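Local coordinates for protein CsuC (Acinetobacter baumannii, PDB 6FJY) that probably acts as the periplasmic chaperone of the archaic chaperone-usher Csu pilus, holding pilus subunits such as the tip adhesin CsuE before assembly, at residues A[38-43]-A[196-201]; A[83-88]-A[169-174]. All coordinates share one frame; numbering follows the deposited sequence.

Interaction 1 (A[38-43]-A[196-201]); sequences FKWNQD and YVLSNS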
# COMPACT_ATOMS: atom_id res chain seq x y z
N PHE A 38 5.15 11.68 11.75
CA PHE A 38 4.54 12.73 12.55
C PHE A 38 3.19 12.26 13.07
O PHE A 38 2.49 11.49 12.41
CB PHE A 38 4.36 14.01 11.73
CG PHE A 38 5.66 14.66 11.32
CD1 PHE A 38 6.27 15.59 12.15
CD2 PHE A 38 6.28 14.32 10.13
CE1 PHE A 38 7.46 16.18 11.78
CE2 PHE A 38 7.47 14.91 9.75
CZ PHE A 38 8.06 15.84 10.58
N LYS A 39 2.85 12.72 14.26
CA LYS A 39 1.52 12.50 14.80
C LYS A 39 0.57 13.49 14.14
O LYS A 39 0.93 14.64 13.88
CB LYS A 39 1.51 12.65 16.31
CG LYS A 39 0.36 11.93 16.99
CD LYS A 39 0.64 11.73 18.47
CE LYS A 39 -0.43 10.88 19.15
NZ LYS A 39 -0.12 10.65 20.60
N TRP A 40 -0.62 13.00 13.83
CA TRP A 40 -1.60 13.72 13.02
C TRP A 40 -2.88 13.89 13.84
O TRP A 40 -3.47 12.90 14.27
CB TRP A 40 -1.86 12.93 11.74
CG TRP A 40 -2.88 13.48 10.81
CD1 TRP A 40 -3.40 14.73 10.78
CD2 TRP A 40 -3.52 12.76 9.74
NE1 TRP A 40 -4.33 14.84 9.77
CE2 TRP A 40 -4.42 13.64 9.12
CE3 TRP A 40 -3.42 11.45 9.27
CZ2 TRP A 40 -5.21 13.27 8.04
CZ3 TRP A 40 -4.22 11.07 8.20
CH2 TRP A 40 -5.10 11.98 7.59
N ASN A 41 -3.29 15.13 14.03
CA ASN A 41 -4.52 15.43 14.76
C ASN A 41 -5.26 16.52 14.02
O ASN A 41 -4.70 17.17 13.13
CB ASN A 41 -4.25 15.85 16.22
CG ASN A 41 -3.47 17.16 16.33
OD1 ASN A 41 -4.04 18.25 16.24
ND2 ASN A 41 -2.16 17.05 16.54
N GLN A 42 -6.54 16.66 14.33
CA GLN A 42 -7.30 17.77 13.75
C GLN A 42 -7.84 18.68 14.85
O GLN A 42 -9.02 19.01 14.89
CB GLN A 42 -8.41 17.22 12.86
CG GLN A 42 -7.91 16.57 11.56
CD GLN A 42 -9.01 15.92 10.73
OE1 GLN A 42 -10.04 15.50 11.26
NE2 GLN A 42 -8.80 15.84 9.43
N ASP A 43 -6.93 19.15 15.70
CA ASP A 43 -7.27 20.09 16.75
C ASP A 43 -7.21 21.50 16.18
O ASP A 43 -6.35 21.82 15.36
CB ASP A 43 -6.30 19.94 17.93
CG ASP A 43 -6.48 18.62 18.67
OD1 ASP A 43 -7.60 18.08 18.66
OD2 ASP A 43 -5.49 18.12 19.25
N TYR A 196 -10.21 14.22 4.87
CA TYR A 196 -10.08 13.35 6.03
C TYR A 196 -10.84 13.97 7.20
O TYR A 196 -10.69 15.16 7.47
CB TYR A 196 -8.62 13.16 6.43
CG TYR A 196 -7.88 12.07 5.69
CD1 TYR A 196 -7.97 10.73 6.10
CD2 TYR A 196 -7.10 12.37 4.58
CE1 TYR A 196 -7.31 9.73 5.39
CE2 TYR A 196 -6.43 11.39 3.88
CZ TYR A 196 -6.53 10.06 4.29
OH TYR A 196 -5.85 9.10 3.59
N VAL A 197 -11.69 13.17 7.83
CA VAL A 197 -12.27 13.51 9.13
C VAL A 197 -11.80 12.44 10.10
O VAL A 197 -12.33 11.32 10.12
CB VAL A 197 -13.79 13.61 9.08
CG1 VAL A 197 -14.32 14.20 10.38
CG2 VAL A 197 -14.22 14.47 7.91
N LEU A 198 -10.81 12.77 10.92
CA LEU A 198 -10.24 11.81 11.84
C LEU A 198 -11.23 11.46 12.94
O LEU A 198 -12.18 12.19 13.23
CB LEU A 198 -8.95 12.38 12.44
CG LEU A 198 -7.75 12.55 11.50
CD1 LEU A 198 -6.59 13.17 12.23
CD2 LEU A 198 -7.32 11.21 10.87
N SER A 199 -10.99 10.30 13.55
CA SER A 199 -11.82 9.81 14.65
C SER A 199 -11.88 10.81 15.80
O SER A 199 -10.87 11.39 16.20
CB SER A 199 -11.26 8.49 15.16
OG SER A 199 -10.01 8.73 15.76
N ASN A 200 -13.08 10.99 16.35
CA ASN A 200 -13.29 11.86 17.50
C ASN A 200 -12.70 13.25 17.25
O ASN A 200 -11.99 13.82 18.07
CB ASN A 200 -12.70 11.24 18.77
CG ASN A 200 -13.15 9.80 18.98
OD1 ASN A 200 -14.28 9.54 19.40
ND2 ASN A 200 -12.25 8.86 18.72
N SER A 201 -13.00 13.79 16.07
CA SER A 201 -12.44 15.06 15.63
C SER A 201 -13.47 15.83 14.83
O SER A 201 -14.47 15.27 14.37
CB SER A 201 -11.17 14.85 14.79
OG SER A 201 -10.22 14.04 15.46

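Interaction 2 (A[83-88]-A[169-174]); sequences GKEQSY and GQKFAR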
# COMPACT_ATOMS: atom_id res chain seq x y z
N GLY A 83 -8.92 0.35 22.28
CA GLY A 83 -10.03 0.86 21.50
C GLY A 83 -9.79 2.16 20.76
O GLY A 83 -10.75 2.87 20.46
N LYS A 84 -8.54 2.49 20.44
CA LYS A 84 -8.23 3.78 19.84
C LYS A 84 -7.44 3.62 18.54
O LYS A 84 -6.51 2.81 18.45
CB LYS A 84 -7.44 4.68 20.81
CG LYS A 84 -8.32 5.70 21.55
CD LYS A 84 -9.44 5.04 22.35
CE LYS A 84 -10.53 6.01 22.78
NZ LYS A 84 -11.63 5.34 23.57
N GLU A 85 -7.83 4.42 17.55
CA GLU A 85 -7.12 4.54 16.29
C GLU A 85 -6.26 5.79 16.32
O GLU A 85 -6.78 6.91 16.28
CB GLU A 85 -8.12 4.60 15.13
CG GLU A 85 -7.47 4.78 13.77
CD GLU A 85 -8.47 4.95 12.68
OE1 GLU A 85 -9.11 6.03 12.63
OE2 GLU A 85 -8.65 4.00 11.87
N GLN A 86 -4.94 5.60 16.37
CA GLN A 86 -3.98 6.71 16.34
C GLN A 86 -3.57 7.01 14.91
O GLN A 86 -3.26 6.09 14.13
CB GLN A 86 -2.73 6.39 17.17
CG GLN A 86 -2.98 6.05 18.61
CD GLN A 86 -3.42 7.23 19.45
OE1 GLN A 86 -3.40 8.38 19.00
NE2 GLN A 86 -3.84 6.96 20.67
N SER A 87 -3.56 8.29 14.57
CA SER A 87 -3.30 8.76 13.22
C SER A 87 -1.90 9.36 13.15
O SER A 87 -1.45 10.02 14.09
CB SER A 87 -4.34 9.80 12.81
OG SER A 87 -5.64 9.27 13.01
N TYR A 88 -1.22 9.12 12.04
CA TYR A 88 0.13 9.62 11.83
C TYR A 88 0.28 9.95 10.35
O TYR A 88 -0.49 9.49 9.51
CB TYR A 88 1.19 8.59 12.22
CG TYR A 88 1.09 8.07 13.63
CD1 TYR A 88 0.26 7.00 13.93
CD2 TYR A 88 1.86 8.61 14.65
CE1 TYR A 88 0.17 6.49 15.20
CE2 TYR A 88 1.78 8.11 15.93
CZ TYR A 88 0.93 7.05 16.20
OH TYR A 88 0.84 6.55 17.47
N GLY A 169 -17.21 8.71 15.65
CA GLY A 169 -16.76 7.34 15.67
C GLY A 169 -15.29 7.21 16.03
O GLY A 169 -14.54 8.17 16.07
N GLN A 170 -14.89 5.96 16.28
CA GLN A 170 -13.52 5.63 16.65
C GLN A 170 -12.62 5.38 15.44
O GLN A 170 -11.44 5.06 15.63
CB GLN A 170 -13.51 4.40 17.56
CG GLN A 170 -14.33 4.51 18.85
CD GLN A 170 -13.63 5.28 19.97
OE1 GLN A 170 -12.60 5.92 19.77
NE2 GLN A 170 -14.18 5.19 21.17
N LYS A 171 -13.14 5.48 14.21
CA LYS A 171 -12.33 5.32 13.01
C LYS A 171 -12.52 6.52 12.09
O LYS A 171 -13.54 7.21 12.14
CB LYS A 171 -12.65 4.04 12.23
CG LYS A 171 -12.19 2.76 12.91
CD LYS A 171 -12.27 1.58 11.96
CE LYS A 171 -11.04 1.52 11.04
NZ LYS A 171 -11.09 2.55 9.98
N PHE A 172 -11.50 6.79 11.28
CA PHE A 172 -11.51 7.92 10.36
C PHE A 172 -12.43 7.67 9.17
O PHE A 172 -12.78 6.54 8.83
CB PHE A 172 -10.09 8.20 9.83
CG PHE A 172 -9.57 7.13 8.90
CD1 PHE A 172 -9.00 5.97 9.41
CD2 PHE A 172 -9.65 7.28 7.53
CE1 PHE A 172 -8.51 4.98 8.56
CE2 PHE A 172 -9.16 6.29 6.66
CZ PHE A 172 -8.59 5.13 7.18
N ALA A 173 -12.81 8.77 8.53
CA ALA A 173 -13.51 8.77 7.26
C ALA A 173 -12.63 9.46 6.23
O ALA A 173 -12.06 10.52 6.50
CB ALA A 173 -14.86 9.49 7.37
N ARG A 174 -12.48 8.83 5.06
CA ARG A 174 -11.81 9.44 3.91
C ARG A 174 -12.91 9.72 2.89
O ARG A 174 -13.38 8.81 2.20
CB ARG A 174 -10.69 8.56 3.35
CG ARG A 174 -9.88 9.25 2.24
CD ARG A 174 -8.63 8.46 1.76
NE ARG A 174 -8.77 7.02 1.91
CZ ARG A 174 -8.02 6.27 2.71
NH1 ARG A 174 -7.05 6.81 3.43
NH2 ARG A 174 -8.24 4.97 2.79
O HOH W 1 -10.02 6.06 17.92

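Interaction 1 (A[38-43]-A[196-201])
This is a buried interdomain contact in which Trp-40, near the end of strand 31-41, and Gln-42, just beyond it, meet Tyr-196 and Leu-198, where strand 195-197 runs out into a loop. Together the two segments bury 342 Å² of surface. Trp-40 sends the edge of its six-membered ring into one face of Tyr-196: the planes stand 77° apart, the centroids 4.8 Å, and Trp-40 CH2 lies 3.4 Å from Tyr-196 CG. With CG anti to the backbone N (chi1 177°), the far rim of the indole, at CH2, is carried over the Tyr-196 ring in a T-shaped pair. Leu-198 takes a face of the same indole; its CD1 sits 3.7 Å from the centroid of the Trp-40 five-membered ring and only 6° off the normal, a clear CH-pi contact. Two Ig-like domains joined at an angle make up a PapD-like chaperone, and 38-43, part of the N-terminal PapD-like domain, here packs against a segment from the C-terminal half of the chain. Gln-42 supplies the polar part of the contact. Its extended chain delivers the amide to the backbone, where Gln-42 OE1 accepts a nearly straight bond from Leu-198 N at 2.9 Å and Gln-42 NE2 donates to Tyr-196 O at 2.8 Å. The second bond lies near the Gln-42 amide plane but reaches the carbonyl from well above the plane of that carbonyl. Gripped at both ends, the amide has its rotation fixed, and Asp-47 OD1 also binds NE2. The same carboxylate oxygen holds Trp-40 NE1, so Asp-47 probably helps to position both side chains.

Interaction 2 (A[83-88]-A[169-174])
The backbones come together at Lys-84 with Gln-170 and Glu-85 with Lys-171, whose CA atoms are 6.4 and 6.2 Å apart, and a water joins them where strand 85-95 begins, donating to Gln-170 O and accepting from Glu-85 N at 2.8 Å. It also donates to Gln-170 OE1, a more distant partner that Asn-200 ND2 binds as well. The Gln-170 chain, bent at chi2, carries its amide across the end of the Lys-84 chain; Lys-84 NZ and Gln-170 NE2 are both donors, so they only pack together. Glu-85 does most of the bridging. Its CG is anti to the backbone N (chi1 178°) and the chain beyond is extended, bringing the carboxylate straight across to the loop before strand 173-175. There Glu-85 OE1 presents its syn lone pair to Phe-172 N at 2.8 Å, although the N-H points well off line, at 132°. The other oxygen, Glu-85 OE2, makes a long, weak salt bridge with Lys-171 NZ at 3.4 Å and is bonded by Tyr-123 OH. The carboxylate meets the Phe-172 ring at its edge, with Glu-85 OE2 3.2 Å from Phe-172 CD1 and the two planes 37° apart, while Phe-121 stacks on that ring. A strand of the N-terminal Ig-like domain is thus tied to a loop in the C-terminal half largely by one acidic side chain, together with the water. Since Glu-85 is buried and receives a backbone N-H, a tyrosine hydroxyl and a lysine, a negative charge there would probably be stabilised, with the positive aromatic edge adding a little.

Interactions 1 and 2 are adjacent parts of one interface between the two halves of the chaperone, their centres about 8 Å apart. On one side, strands 31-41 and 85-95 are neighbours in a sheet, and Phe-38 O packs on Tyr-88 CB at 3.2 Å. On the other, strands 173-175 and 195-197 pair antiparallel, with Val-197 N 3.0 Å from Ala-173 O. Leu-198 CD2 of interaction 1 crosses to Ser-87 OG of interaction 2 at 3.3 Å. The two also meet through a probable hydrogen bond between Tyr-196 OH and Arg-174 NH1, 2.6 Å apart; that hydroxyl also bonds to the backbone of the neighbouring protein chain, which therefore touches interaction 1 but not interaction 2.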